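Local coordinates for protein beta-agarase D (Zobellia galactanivorans, PDB 4ASM) that hydrolyses the beta-1,4-linkages of agarose at random with retention of anomeric configuration, this piece being its secreted family GH16 catalytic domain, at residues 72-76 and 77-81; 104-107 and 108-112; 170-173 and 174-177; 235-239 and 240-244; 325-329 and 330-334. All blocks are in the same frame, centred on the assembly; numbering follows the deposited sequence. Where two conformers were deposited one is given.

How the contacts relate
All five contacts are local turns and corners within the single GH16 catalytic domain, coming one after another along the chain. Contacts 1, 2 and 5 cluster: the centre of contact 5 lies about 11 Å from that of contact 1 and about 12 Å from that of contact 2. Strand 112-125 pairs with strands 77-79, 102-106 and 320-326, so these three share it and bring probable substrate-binding residues onto one side of the domain. Thr77 and Trp79 bond to the backbone of 325-329, and Ser108 bonds to Glu333. Contact 3 reaches this group through Asn176 beside Gln331. Contact 4, the hairpin 235-244, stands across the centre, about 26 Å from contact 5 between centres.

Contact 1 (72-76 and 77-81); sequences EGPGP and TKWMQ
The carbonyl oxygen of Pro74 is gripped by the backbone N-H of Thr77, with Thr77 N 2.9 Å from Pro74 O and an N-H...O angle of 153°. Thr77 OG1 lies equally near that oxygen, but its proton has another acceptor within reach, and OG1 also takes the N-H of Asp327. The threonine hydroxyl sits there because OG1 is anti to its own carbonyl carbon (chi1 -55°). The N-H bond closes a type II' beta turn from Pro74 to Thr77, with Gly75 at the positive-phi corner, and the turn leads into strand 77-79, which runs parallel to strand 112-125. A second bond, Trp79 N to Glu72 O at 2.8 Å, ties Glu72 to strand 77-79. Gly73 has no side chain, and its CA packs directly on the indole, 3.6 Å from the centroid of the six-membered ring of Trp79 and almost straight over its face, a CH-pi contact. Pro74 CD touches Trp79 CZ2 at 3.9 Å, the two side chains crossing at about a right angle. With an alanine in place of Trp79, Gly73 and Pro74 would probably lose their aromatic support and Val325 O its NE1 donor. Met80 and Gln81, which follow, probably belong to the substrate site.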
loop_
_atom_site.group_PDB
_atom_site.type_symbol
_atom_site.label_atom_id
_atom_site.label_comp_id
_atom_site.label_asym_id
_atom_site.label_seq_id
_atom_site.Cartn_x
_atom_site.Cartn_y
_atom_site.Cartn_z
ATOM N N GLU A 72 -14.561 -2.528 9.038
ATOM C CA GLU A 72 -14.098 -3.905 9.008
ATOM C C GLU A 72 -13.432 -4.325 7.712
ATOM O O GLU A 72 -13.058 -5.471 7.561
ATOM C CB GLU A 72 -15.200 -4.880 9.452
ATOM C CG GLU A 72 -15.543 -4.775 10.957
ATOM C CD GLU A 72 -16.443 -5.920 11.432
ATOM O OE1 GLU A 72 -17.506 -6.134 10.823
ATOM O OE2 GLU A 72 -16.074 -6.600 12.426
ATOM N N GLY A 73 -13.289 -3.383 6.786
ATOM C CA GLY A 73 -12.587 -3.661 5.530
ATOM C C GLY A 73 -13.414 -3.473 4.275
ATOM O O GLY A 73 -14.651 -3.358 4.318
ATOM N N PRO A 74 -12.729 -3.415 3.133
ATOM C CA PRO A 74 -13.369 -3.220 1.837
ATOM C C PRO A 74 -13.979 -4.515 1.334
ATOM O O PRO A 74 -13.630 -5.608 1.816
ATOM C CB PRO A 74 -12.189 -2.797 0.953
ATOM C CG PRO A 74 -11.039 -3.549 1.518
ATOM C CD PRO A 74 -11.259 -3.542 3.010
ATOM N N GLY A 75 -14.852 -4.421 0.337
ATOM C CA GLY A 75 -15.387 -5.630 -0.272
ATOM C C GLY A 75 -15.994 -6.568 0.755
ATOM O O GLY A 75 -16.628 -6.119 1.714
ATOM N N PRO A 76 -15.801 -7.881 0.559
ATOM C CA PRO A 76 -16.273 -8.847 1.532
ATOM C C PRO A 76 -15.196 -9.165 2.592
ATOM O O PRO A 76 -15.244 -10.228 3.219
ATOM C CB PRO A 76 -16.583 -10.053 0.646
ATOM C CG PRO A 76 -15.444 -10.024 -0.343
ATOM C CD PRO A 76 -15.228 -8.549 -0.633
ATOM N N THR A 77 -14.240 -8.249 2.805
ATOM C CA THR A 77 -13.249 -8.415 3.879
ATOM C C THR A 77 -13.878 -8.186 5.251
ATOM O O THR A 77 -14.661 -7.261 5.436
ATOM C CB THR A 77 -12.126 -7.397 3.740
ATOM O OG1 THR A 77 -11.565 -7.499 2.427
ATOM C CG2 THR A 77 -11.002 -7.611 4.792
ATOM N N LYS A 78 -13.525 -9.055 6.204
ATOM C CA LYS A 78 -13.786 -8.766 7.624
ATOM C C LYS A 78 -12.478 -8.896 8.385
ATOM O O LYS A 78 -11.977 -10.004 8.605
ATOM C CB LYS A 78 -14.850 -9.674 8.225
ATOM C CG LYS A 78 -15.226 -9.210 9.664
ATOM C CD LYS A 78 -15.748 -10.332 10.535
ATOM C CE LYS A 78 -14.624 -11.267 10.999
ATOM N NZ LYS A 78 -15.101 -12.221 12.065
ATOM N N TRP A 79 -11.916 -7.765 8.797
ATOM C CA TRP A 79 -10.696 -7.815 9.576
ATOM C C TRP A 79 -10.949 -8.442 10.944
ATOM O O TRP A 79 -11.989 -8.197 11.577
ATOM C CB TRP A 79 -10.067 -6.437 9.703
ATOM C CG TRP A 79 -9.483 -5.937 8.433
ATOM C CD1 TRP A 79 -8.759 -6.649 7.515
ATOM C CD2 TRP A 79 -9.554 -4.607 7.952
ATOM N NE1 TRP A 79 -8.379 -5.829 6.471
ATOM C CE2 TRP A 79 -8.854 -4.566 6.716
ATOM C CE3 TRP A 79 -10.135 -3.431 8.447
ATOM C CZ2 TRP A 79 -8.737 -3.395 5.969
ATOM C CZ3 TRP A 79 -10.006 -2.273 7.715
ATOM C CH2 TRP A 79 -9.307 -2.258 6.491
ATOM N N MET A 80 -10.013 -9.285 11.361
ATOM C CA MET A 80 -10.160 -10.086 12.567
ATOM C C MET A 80 -8.898 -10.020 13.418
ATOM O O MET A 80 -7.775 -10.209 12.927
ATOM C CB MET A 80 -10.479 -11.539 12.212
ATOM C CG MET A 80 -11.129 -12.280 13.373
ATOM S SD MET A 80 -11.636 -13.903 12.894
ATOM C CE MET A 80 -12.098 -14.525 14.481
ATOM N N GLN A 81 -9.084 -9.760 14.710
ATOM C CA GLN A 81 -7.959 -9.589 15.619
ATOM C C GLN A 81 -7.032 -10.793 15.610
ATOM O O GLN A 81 -5.808 -10.633 15.656
ATOM C CB GLN A 81 -8.444 -9.313 17.047
ATOM C CG GLN A 81 -8.612 -7.823 17.397
ATOM C CD GLN A 81 -9.647 -7.111 16.525
ATOM O OE1 GLN A 81 -10.849 -7.193 16.774
ATOM N NE2 GLN A 81 -9.173 -6.425 15.478
#

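Contact 2 (104-107 and 108-112); sequences SFTG and SNNTP
A tight reversal joins strand 102-106 to strand 112-125, and its corner is a type I beta turn from Gly107 to Asn110. Two backbone bonds hold it. Gly107 N donates to Thr111 O at 2.9 Å with an N-H...O angle of 165°, while Asn110 N returns to Gly107 O at 3.0 Å, coming from well above the carbonyl plane. Gly107 thus gives its N-H to one residue of the returning arm and takes the N-H of another on its O. Flanking the corner, Thr106 and Pro112 form an antiparallel non-hydrogen-bonded pair whose side chains diverge.

Side chains add little across the turn. The methyl CG2 of Thr106 lies anti to its backbone N (OG1 chi1 -59°), which carries it alongside Asn110, 3.8 Å from Asn110 CA and 3.9 Å from Asn110 OD1. Two residues tie the turn to helix 329-333: Ser108 OG is hydrogen-bonded to Glu333 OE2, and the Phe105 ring leans on Ser329 and Ala332.

Asn110 takes the positive-phi backbone that follows the turn's two central residues. With Asn109 and Thr111 it makes up a surface segment that, by analogy with relatives, probably binds agarose. The turn, its two bonds and the positive phi of Asn110 together are those of a 3:5 beta hairpin, a type I turn with a G1 bulge.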
loop_
_atom_site.group_PDB
_atom_site.type_symbol
_atom_site.label_atom_id
_atom_site.label_comp_id
_atom_site.label_asym_id
_atom_site.label_seq_id
_atom_site.Cartn_x
_atom_site.Cartn_y
_atom_site.Cartn_z
ATOM N N SER A 104 -21.882 -8.517 2.205
ATOM C CA SER A 104 -22.421 -7.621 1.194
ATOM C C SER A 104 -21.594 -6.338 1.124
ATOM O O SER A 104 -21.085 -5.828 2.140
ATOM C CB SER A 104 -23.878 -7.299 1.536
ATOM O OG SER A 104 -24.368 -6.252 0.726
ATOM N N PHE A 105 -21.456 -5.812 -0.090
ATOM C CA PHE A 105 -20.778 -4.558 -0.337
ATOM C C PHE A 105 -21.352 -3.960 -1.620
ATOM O O PHE A 105 -22.006 -4.658 -2.406
ATOM C CB PHE A 105 -19.255 -4.755 -0.475
ATOM C CG PHE A 105 -18.865 -5.746 -1.564
ATOM C CD1 PHE A 105 -18.845 -7.109 -1.318
ATOM C CD2 PHE A 105 -18.489 -5.292 -2.821
ATOM C CE1 PHE A 105 -18.493 -8.013 -2.334
ATOM C CE2 PHE A 105 -18.136 -6.191 -3.828
ATOM C CZ PHE A 105 -18.131 -7.545 -3.589
ATOM N N THR A 106 -21.094 -2.678 -1.819
ATOM C CA THR A 106 -21.602 -1.973 -2.992
ATOM C C THR A 106 -20.736 -2.318 -4.206
ATOM O O THR A 106 -19.516 -2.079 -4.212
ATOM C CB THR A 106 -21.655 -0.474 -2.740
ATOM O OG1 THR A 106 -22.511 -0.265 -1.608
ATOM C CG2 THR A 106 -22.235 0.248 -3.951
ATOM N N GLY A 107 -21.382 -2.902 -5.210
ATOM C CA GLY A 107 -20.708 -3.279 -6.446
ATOM C C GLY A 107 -20.626 -2.153 -7.466
ATOM O O GLY A 107 -21.027 -1.003 -7.203
ATOM N N SER A 108 -20.115 -2.487 -8.645
ATOM C CA SER A 108 -19.859 -1.501 -9.691
ATOM C C SER A 108 -21.132 -0.906 -10.291
ATOM O O SER A 108 -21.055 0.086 -11.023
ATOM C CB SER A 108 -19.014 -2.137 -10.799
ATOM O OG SER A 108 -19.770 -3.135 -11.446
ATOM N N ASN A 109 -22.290 -1.483 -9.983
ATOM C CA ASN A 109 -23.551 -0.907 -10.446
ATOM C C ASN A 109 -24.237 -0.091 -9.374
ATOM O O ASN A 109 -25.431 0.201 -9.481
ATOM C CB ASN A 109 -24.492 -1.961 -11.001
ATOM C CG ASN A 109 -24.692 -1.792 -12.474
ATOM O OD1 ASN A 109 -23.794 -2.084 -13.272
ATOM N ND2 ASN A 109 -25.855 -1.257 -12.855
ATOM N N ASN A 110 -23.479 0.250 -8.337
ATOM C CA ASN A 110 -23.984 1.099 -7.257
ATOM C C ASN A 110 -25.171 0.443 -6.560
ATOM O O ASN A 110 -26.159 1.104 -6.197
ATOM C CB ASN A 110 -24.370 2.472 -7.819
ATOM C CG ASN A 110 -24.138 3.597 -6.836
ATOM O OD1 ASN A 110 -23.358 3.472 -5.890
ATOM N ND2 ASN A 110 -24.822 4.730 -7.067
ATOM N N THR A 111 -25.083 -0.875 -6.412
ATOM C CA THR A 111 -26.109 -1.684 -5.762
ATOM C C THR A 111 -25.391 -2.794 -4.965
ATOM O O THR A 111 -24.274 -3.152 -5.334
ATOM C CB THR A 111 -27.120 -2.228 -6.794
ATOM O OG1 THR A 111 -28.293 -2.692 -6.112
ATOM C CG2 THR A 111 -26.526 -3.327 -7.690
ATOM N N PRO A 112 -26.104 -3.447 -4.005
ATOM C CA PRO A 112 -25.411 -4.386 -3.140
ATOM C C PRO A 112 -25.141 -5.672 -3.862
ATOM O O PRO A 112 -25.958 -6.148 -4.658
ATOM C CB PRO A 112 -26.426 -4.652 -2.023
ATOM C CG PRO A 112 -27.740 -4.546 -2.702
ATOM C CD PRO A 112 -27.557 -3.432 -3.706
#

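Contact 3 (170-173 and 174-177); sequences PGND and NRNS
Arg175 is directed back toward Asp173 by its first torsion: CG stands between the backbone N and carbonyl carbon (chi1 71°). Its CB and CG each pass 3.3 Å from Asp173 OD1, and CD lies 3.4 Å from the same oxygen. The chain runs extended to NE, which bonds to Tyr335 O. At the tip, NH1 meets Asp173 OD1 at 2.8 Å in a salt bridge, with the oxygen at the guanidinium edge and practically in its plane. NH2 forms a salt bridge with Glu342 and bonds Ser337 O. The backbone Arg175 N binds Asp173 OD1 at 3.1 Å from the opposite face of the carboxylate, an Asx turn.

Two consecutive type I beta turns, Gly171 to Asn174 and Asn174 to Ser177, shape this loop between strand 159-166 and helix 177-180, and Asn176 N adds a bond of 2.9 Å to Pro170 O. Water 1 bridges Asp173 O and Asn174 ND2.

Two donors on OD1 hold the Asp173 carboxylate, while bonds from NE, NH1 and NH2 fix the guanidinium, whose charged form the two acids probably favour.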
loop_
_atom_site.group_PDB
_atom_site.type_symbol
_atom_site.label_atom_id
_atom_site.label_comp_id
_atom_site.label_asym_id
_atom_site.label_seq_id
_atom_site.Cartn_x
_atom_site.Cartn_y
_atom_site.Cartn_z
ATOM N N PRO A 170 -1.380 -15.523 -9.213
ATOM C CA PRO A 170 -2.225 -15.568 -10.394
ATOM C C PRO A 170 -3.510 -16.355 -10.215
ATOM O O PRO A 170 -4.385 -16.265 -11.055
ATOM C CB PRO A 170 -1.334 -16.248 -11.451
ATOM C CG PRO A 170 -0.385 -17.075 -10.673
ATOM C CD PRO A 170 -0.128 -16.281 -9.391
ATOM N N GLY A 171 -3.630 -17.119 -9.141
ATOM C CA GLY A 171 -4.751 -18.049 -8.993
ATOM C C GLY A 171 -4.409 -19.413 -9.564
ATOM O O GLY A 171 -3.620 -19.523 -10.492
ATOM N N ASN A 172 -5.022 -20.444 -9.002
ATOM C CA ASN A 172 -4.801 -21.802 -9.497
ATOM C C ASN A 172 -5.299 -22.001 -10.923
ATOM O O ASN A 172 -4.824 -22.909 -11.602
ATOM C CB ASN A 172 -5.361 -22.843 -8.524
ATOM C CG ASN A 172 -6.879 -22.768 -8.364
ATOM O OD1 ASN A 172 -7.571 -21.969 -9.000
ATOM N ND2 ASN A 172 -7.403 -23.625 -7.502
ATOM N N ASP A 173 -6.199 -21.131 -11.390
ATOM C CA ASP A 173 -6.677 -21.147 -12.784
ATOM C C ASP A 173 -6.170 -19.940 -13.585
ATOM O O ASP A 173 -6.656 -19.673 -14.685
ATOM C CB ASP A 173 -8.213 -21.209 -12.829
ATOM C CG ASP A 173 -8.878 -20.024 -12.124
ATOM O OD1 ASP A 173 -8.143 -19.089 -11.739
ATOM O OD2 ASP A 173 -10.116 -20.049 -11.939
ATOM N N ASN A 174 -5.217 -19.188 -13.020
ATOM C CA ASN A 174 -4.635 -18.014 -13.683
ATOM C C ASN A 174 -5.578 -16.836 -13.931
ATOM O O ASN A 174 -5.231 -15.935 -14.681
ATOM C CB ASN A 174 -3.897 -18.384 -14.990
ATOM C CG ASN A 174 -2.525 -18.910 -14.729
ATOM O OD1 ASN A 174 -1.725 -18.255 -14.068
ATOM N ND2 ASN A 174 -2.239 -20.102 -15.227
ATOM N N ARG A 175 -6.716 -16.812 -13.244
ATOM C CA ARG A 175 -7.695 -15.730 -13.460
ATOM C C ARG A 175 -7.177 -14.333 -13.066
ATOM O O ARG A 175 -7.705 -13.316 -13.505
ATOM C CB ARG A 175 -8.991 -16.047 -12.725
ATOM C CG ARG A 175 -8.902 -15.951 -11.223
ATOM C CD ARG A 175 -10.156 -16.580 -10.638
ATOM N NE ARG A 175 -10.094 -16.609 -9.187
ATOM C CZ ARG A 175 -9.323 -17.422 -8.474
ATOM N NH1 ARG A 175 -8.517 -18.333 -9.091
ATOM N NH2 ARG A 175 -9.345 -17.340 -7.151
ATOM N N ASN A 176 -6.157 -14.308 -12.213
ATOM C CA ASN A 176 -5.510 -13.070 -11.762
ATOM C C ASN A 176 -4.099 -12.871 -12.349
ATOM O O ASN A 176 -3.330 -12.061 -11.858
ATOM C CB ASN A 176 -5.435 -13.081 -10.228
ATOM C CG ASN A 176 -5.133 -11.715 -9.644
ATOM O OD1 ASN A 176 -5.814 -10.739 -9.941
ATOM N ND2 ASN A 176 -4.114 -11.645 -8.783
ATOM N N SER A 177 -3.744 -13.633 -13.377
ATOM C CA SER A 177 -2.452 -13.498 -14.064
ATOM C C SER A 177 -2.073 -12.079 -14.517
ATOM O O SER A 177 -0.893 -11.727 -14.503
ATOM C CB SER A 177 -2.340 -14.504 -15.223
ATOM O OG SER A 177 -3.201 -14.169 -16.299
HETATM O O HOH W 1 -4.850 -20.884 -16.640
#

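Contact 4 (235-239 and 240-244); sequences YFVDG and QMVRI
Strand 240-244 carries one extra residue opposite Tyr235: Val242 and Arg243 both face it, a classic beta bulge. Val242 N bonds to Tyr235 O at 2.8 Å, nearly straight at 173°, and Tyr235 N reaches Arg243 O, also at 2.8 Å. The bulge lets the methyl CG2 of Val242 settle 4.1 Å from Tyr235 CB and 4.0 Å from Val237 CG2. On the face opposite Tyr235 and Val237, Met241 runs alongside Phe236. Its chain bends at chi3 (-55°), which folds CE back to within 3.5 Å of Phe236 CE2; the sulfur SD sits obliquely 5.0 Å from the ring centroid, a Met-aromatic contact.

Beyond these, Tyr235 OH binds Ser186 O, and Arg243 makes a salt bridge with Asp203. Water 2 links Val237 O to Gln240 OE1. Val237 and Gln240 exchange backbone bonds of 3.0 Å each way, Val237 N to Gln240 O and Gln240 N to Val237 O, closing the type I' turn through Asp238 and Gly239. Strands 232-237 and 240-246, flanked by 220-229 and 249-253, thus form a beta hairpin with a two-residue loop.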
loop_
_atom_site.group_PDB
_atom_site.type_symbol
_atom_site.label_atom_id
_atom_site.label_comp_id
_atom_site.label_asym_id
_atom_site.label_seq_id
_atom_site.Cartn_x
_atom_site.Cartn_y
_atom_site.Cartn_z
ATOM N N TYR A 235 9.691 5.441 -4.790
ATOM C CA TYR A 235 9.442 4.028 -4.498
ATOM C C TYR A 235 10.657 3.185 -4.835
ATOM O O TYR A 235 11.370 3.486 -5.793
ATOM C CB TYR A 235 8.233 3.510 -5.298
ATOM C CG TYR A 235 6.931 4.134 -4.901
ATOM C CD1 TYR A 235 6.554 5.378 -5.391
ATOM C CD2 TYR A 235 6.086 3.486 -4.006
ATOM C CE1 TYR A 235 5.354 5.959 -4.996
ATOM C CE2 TYR A 235 4.877 4.042 -3.633
ATOM C CZ TYR A 235 4.527 5.285 -4.116
ATOM O OH TYR A 235 3.343 5.872 -3.719
ATOM N N PHE A 236 10.880 2.143 -4.034
ATOM C CA PHE A 236 12.067 1.281 -4.144
ATOM C C PHE A 236 11.650 -0.167 -4.018
ATOM O O PHE A 236 10.834 -0.506 -3.155
ATOM C CB PHE A 236 13.058 1.598 -3.014
ATOM C CG PHE A 236 13.511 3.023 -3.001
ATOM C CD1 PHE A 236 12.703 4.012 -2.433
ATOM C CD2 PHE A 236 14.722 3.394 -3.566
ATOM C CE1 PHE A 236 13.089 5.355 -2.440
ATOM C CE2 PHE A 236 15.113 4.749 -3.573
ATOM C CZ PHE A 236 14.298 5.714 -2.998
ATOM N N VAL A 237 12.204 -1.019 -4.887
ATOM C CA VAL A 237 11.993 -2.464 -4.831
ATOM C C VAL A 237 13.356 -3.118 -4.922
ATOM O O VAL A 237 14.135 -2.847 -5.855
ATOM C CB VAL A 237 11.088 -2.971 -5.975
ATOM C CG1 VAL A 237 10.943 -4.502 -5.893
ATOM C CG2 VAL A 237 9.720 -2.329 -5.868
ATOM N N ASP A 238 13.640 -3.957 -3.935
ATOM C CA ASP A 238 14.917 -4.670 -3.854
ATOM C C ASP A 238 16.130 -3.735 -3.992
ATOM O O ASP A 238 17.119 -4.034 -4.689
ATOM C CB ASP A 238 14.939 -5.813 -4.873
ATOM C CG ASP A 238 14.003 -6.942 -4.497
ATOM O OD1 ASP A 238 13.615 -7.039 -3.319
ATOM O OD2 ASP A 238 13.629 -7.731 -5.393
ATOM N N GLY A 239 16.043 -2.585 -3.335
ATOM C CA GLY A 239 17.148 -1.645 -3.302
ATOM C C GLY A 239 17.285 -0.703 -4.489
ATOM O O GLY A 239 18.193 0.118 -4.530
ATOM N N GLN A 240 16.393 -0.838 -5.466
ATOM C CA GLN A 240 16.459 -0.045 -6.693
ATOM C C GLN A 240 15.321 0.962 -6.681
ATOM O O GLN A 240 14.190 0.588 -6.414
ATOM C CB GLN A 240 16.315 -0.975 -7.901
ATOM C CG GLN A 240 16.385 -0.277 -9.252
ATOM C CD GLN A 240 15.998 -1.202 -10.401
ATOM O OE1 GLN A 240 14.941 -1.859 -10.400
ATOM N NE2 GLN A 240 16.851 -1.230 -11.408
ATOM N N MET A 241 15.611 2.229 -6.960
ATOM C CA MET A 241 14.550 3.210 -7.118
ATOM C C MET A 241 13.764 2.866 -8.385
ATOM O O MET A 241 14.366 2.676 -9.450
ATOM C CB MET A 241 15.087 4.638 -7.194
ATOM C CG MET A 241 13.973 5.628 -6.988
ATOM S SD MET A 241 14.480 7.336 -7.047
ATOM C CE MET A 241 15.751 7.381 -5.827
ATOM N N VAL A 242 12.438 2.772 -8.274
ATOM C CA VAL A 242 11.625 2.365 -9.431
ATOM C C VAL A 242 10.577 3.387 -9.873
ATOM O O VAL A 242 10.031 3.271 -10.963
ATOM C CB VAL A 242 10.940 0.996 -9.208
ATOM C CG1 VAL A 242 11.986 -0.119 -9.097
ATOM C CG2 VAL A 242 10.014 1.016 -7.973
ATOM N N ARG A 243 10.282 4.373 -9.030
ATOM C CA ARG A 243 9.263 5.364 -9.368
ATOM C C ARG A 243 9.410 6.625 -8.523
ATOM O O ARG A 243 9.772 6.551 -7.354
ATOM C CB ARG A 243 7.852 4.795 -9.162
ATOM C CG ARG A 243 6.743 5.732 -9.670
ATOM C CD ARG A 243 5.510 4.947 -9.949
ATOM N NE ARG A 243 4.268 5.718 -9.899
ATOM C CZ ARG A 243 3.512 6.027 -10.955
ATOM N NH1 ARG A 243 3.878 5.694 -12.190
ATOM N NH2 ARG A 243 2.353 6.654 -10.775
ATOM N N ILE A 244 9.143 7.780 -9.129
ATOM C CA ILE A 244 9.047 9.037 -8.398
ATOM C C ILE A 244 7.750 9.720 -8.814
ATOM O O ILE A 244 7.441 9.788 -10.019
ATOM C CB ILE A 244 10.216 10.006 -8.700
ATOM C CG1 ILE A 244 11.572 9.330 -8.494
ATOM C CG2 ILE A 244 10.129 11.253 -7.794
ATOM C CD1 ILE A 244 12.736 10.206 -8.859
HETATM O O HOH W 2 13.830 -3.680 -8.548
#

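Contact 5 (325-329 and 330-334); sequences VEDQS and WQAEA. With IMD (imidazole), chain C.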
loop_
_atom_site.group_PDB
_atom_site.type_symbol
_atom_site.label_atom_id
_atom_site.label_comp_id
_atom_site.label_asym_id
_atom_site.label_seq_id
_atom_site.Cartn_x
_atom_site.Cartn_y
_atom_site.Cartn_z
ATOM N N VAL A 325 -4.134 -7.550 4.978
ATOM C CA VAL A 325 -4.556 -8.272 3.798
ATOM C C VAL A 325 -5.994 -7.814 3.509
ATOM O O VAL A 325 -6.765 -7.578 4.437
ATOM C CB VAL A 325 -4.473 -9.795 4.056
ATOM C CG1 VAL A 325 -5.320 -10.612 3.052
ATOM C CG2 VAL A 325 -2.987 -10.219 4.070
ATOM N N GLU A 326 -6.349 -7.693 2.224
ATOM C CA GLU A 326 -7.694 -7.258 1.823
ATOM C C GLU A 326 -8.235 -8.054 0.662
ATOM O O GLU A 326 -7.506 -8.364 -0.279
ATOM C CB GLU A 326 -7.706 -5.777 1.417
ATOM C CG GLU A 326 -7.429 -4.845 2.580
ATOM C CD GLU A 326 -7.337 -3.388 2.154
ATOM O OE1 GLU A 326 -7.634 -3.067 0.973
ATOM O OE2 GLU A 326 -6.984 -2.552 3.019
ATOM N N ASP A 327 -9.533 -8.340 0.735
ATOM C CA ASP A 327 -10.336 -8.806 -0.387
ATOM C C ASP A 327 -11.126 -7.588 -0.876
ATOM O O ASP A 327 -12.179 -7.250 -0.335
ATOM C CB ASP A 327 -11.273 -9.921 0.107
ATOM C CG ASP A 327 -11.889 -10.726 -1.021
ATOM O OD1 ASP A 327 -11.889 -10.244 -2.168
ATOM O OD2 ASP A 327 -12.399 -11.836 -0.753
ATOM N N GLN A 328 -10.595 -6.899 -1.879
ATOM C CA GLN A 328 -11.194 -5.621 -2.320
ATOM C C GLN A 328 -12.422 -5.827 -3.192
ATOM O O GLN A 328 -12.557 -6.855 -3.867
ATOM C CB GLN A 328 -10.137 -4.746 -2.998
ATOM C CG GLN A 328 -8.987 -4.445 -2.026
ATOM C CD GLN A 328 -7.853 -3.631 -2.620
ATOM O OE1 GLN A 328 -6.963 -3.141 -1.896
ATOM N NE2 GLN A 328 -7.847 -3.511 -3.919
ATOM N N SER A 329 -13.321 -4.842 -3.203
ATOM C CA SER A 329 -14.573 -4.978 -3.924
ATOM C C SER A 329 -14.403 -5.343 -5.385
ATOM O O SER A 329 -15.097 -6.227 -5.875
ATOM C CB SER A 329 -15.401 -3.695 -3.816
ATOM O OG SER A 329 -15.660 -3.377 -2.466
ATOM N N TRP A 330 -13.492 -4.661 -6.082
ATOM C CA TRP A 330 -13.326 -4.905 -7.531
ATOM C C TRP A 330 -12.854 -6.338 -7.821
ATOM O O TRP A 330 -13.336 -6.995 -8.765
ATOM C CB TRP A 330 -12.399 -3.841 -8.173
ATOM C CG TRP A 330 -10.937 -3.961 -7.774
ATOM C CD1 TRP A 330 -10.401 -3.760 -6.542
ATOM C CD2 TRP A 330 -9.854 -4.346 -8.625
ATOM N NE1 TRP A 330 -9.037 -3.968 -6.571
ATOM C CE2 TRP A 330 -8.678 -4.337 -7.841
ATOM C CE3 TRP A 330 -9.767 -4.698 -9.987
ATOM C CZ2 TRP A 330 -7.425 -4.668 -8.367
ATOM C CZ3 TRP A 330 -8.525 -5.021 -10.507
ATOM C CH2 TRP A 330 -7.369 -5.015 -9.694
ATOM N N GLN A 331 -11.927 -6.833 -7.000
ATOM C CA GLN A 331 -11.454 -8.196 -7.154
ATOM C C GLN A 331 -12.576 -9.186 -6.856
ATOM O O GLN A 331 -12.775 -10.145 -7.604
ATOM C CB GLN A 331 -10.258 -8.443 -6.218
ATOM C CG GLN A 331 -8.939 -7.775 -6.638
ATOM C CD GLN A 331 -8.254 -8.494 -7.811
ATOM O OE1 GLN A 331 -7.255 -9.227 -7.641
ATOM N NE2 GLN A 331 -8.777 -8.273 -8.982
ATOM N N ALA A 332 -13.302 -8.962 -5.762
ATOM C CA ALA A 332 -14.353 -9.879 -5.331
ATOM C C ALA A 332 -15.504 -9.932 -6.333
ATOM O O ALA A 332 -16.016 -11.019 -6.642
ATOM C CB ALA A 332 -14.838 -9.498 -3.942
ATOM N N GLU A 333 -15.907 -8.765 -6.842
ATOM C CA GLU A 333 -17.000 -8.726 -7.817
ATOM C C GLU A 333 -16.645 -9.557 -9.058
ATOM O O GLU A 333 -17.507 -10.264 -9.608
ATOM C CB GLU A 333 -17.317 -7.287 -8.200
ATOM C CG GLU A 333 -18.438 -7.180 -9.250
ATOM C CD GLU A 333 -18.971 -5.776 -9.459
ATOM O OE1 GLU A 333 -18.650 -4.875 -8.666
ATOM O OE2 GLU A 333 -19.738 -5.592 -10.428
ATOM N N ALA A 334 -15.376 -9.461 -9.468
ATOM C CA ALA A 334 -14.871 -10.146 -10.656
ATOM C C ALA A 334 -14.545 -11.623 -10.395
ATOM O O ALA A 334 -14.109 -12.326 -11.317
ATOM C CB ALA A 334 -13.622 -9.426 -11.175
HETATM N N1 IMD C . -4.836 1.063 0.621
HETATM C C2 IMD C . -5.598 0.444 1.538
HETATM N N3 IMD C . -5.608 -0.876 1.263
HETATM C C4 IMD C . -4.843 -1.103 0.170
HETATM C C5 IMD C . -4.354 0.133 -0.232
#
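The indole of Trp330 has the amide end of Gln328 at its NE1 edge, close to the ring plane, and Gln331 CG over one face, 3.6 Å above it. Gln328 CB lies alongside, 3.7 Å from Trp330 CD1, and the amide plane is turned 46° from the ring. The rings of Phe179 and Tyr167 meet Trp330 edge-to-face.

Gln328 is the N-cap residue of helix 329-333. Its O accepts a hydrogen bond from Ala332 N at 2.9 Å, and Ser329 O one from Glu333 N at 2.8 Å, both nearly along the C=O axis. Asp327 OD1 touches Ala332 CB at 3.5 Å and bonds to Ser337, while OD2 goes to Thr118.

At the end of strand 320-326, Glu326 OE2, of a probable substrate-binding residue, accepts a hydrogen bond from imidazole N3 at 2.8 Å. With an alanine in its place, N3 and Asn324 ND2 would probably lose their shared acceptor. The imidazole, probably from the crystallisation liquor, also bonds Glu160, the probable nucleophile, so two acids offer acceptors to one small ring.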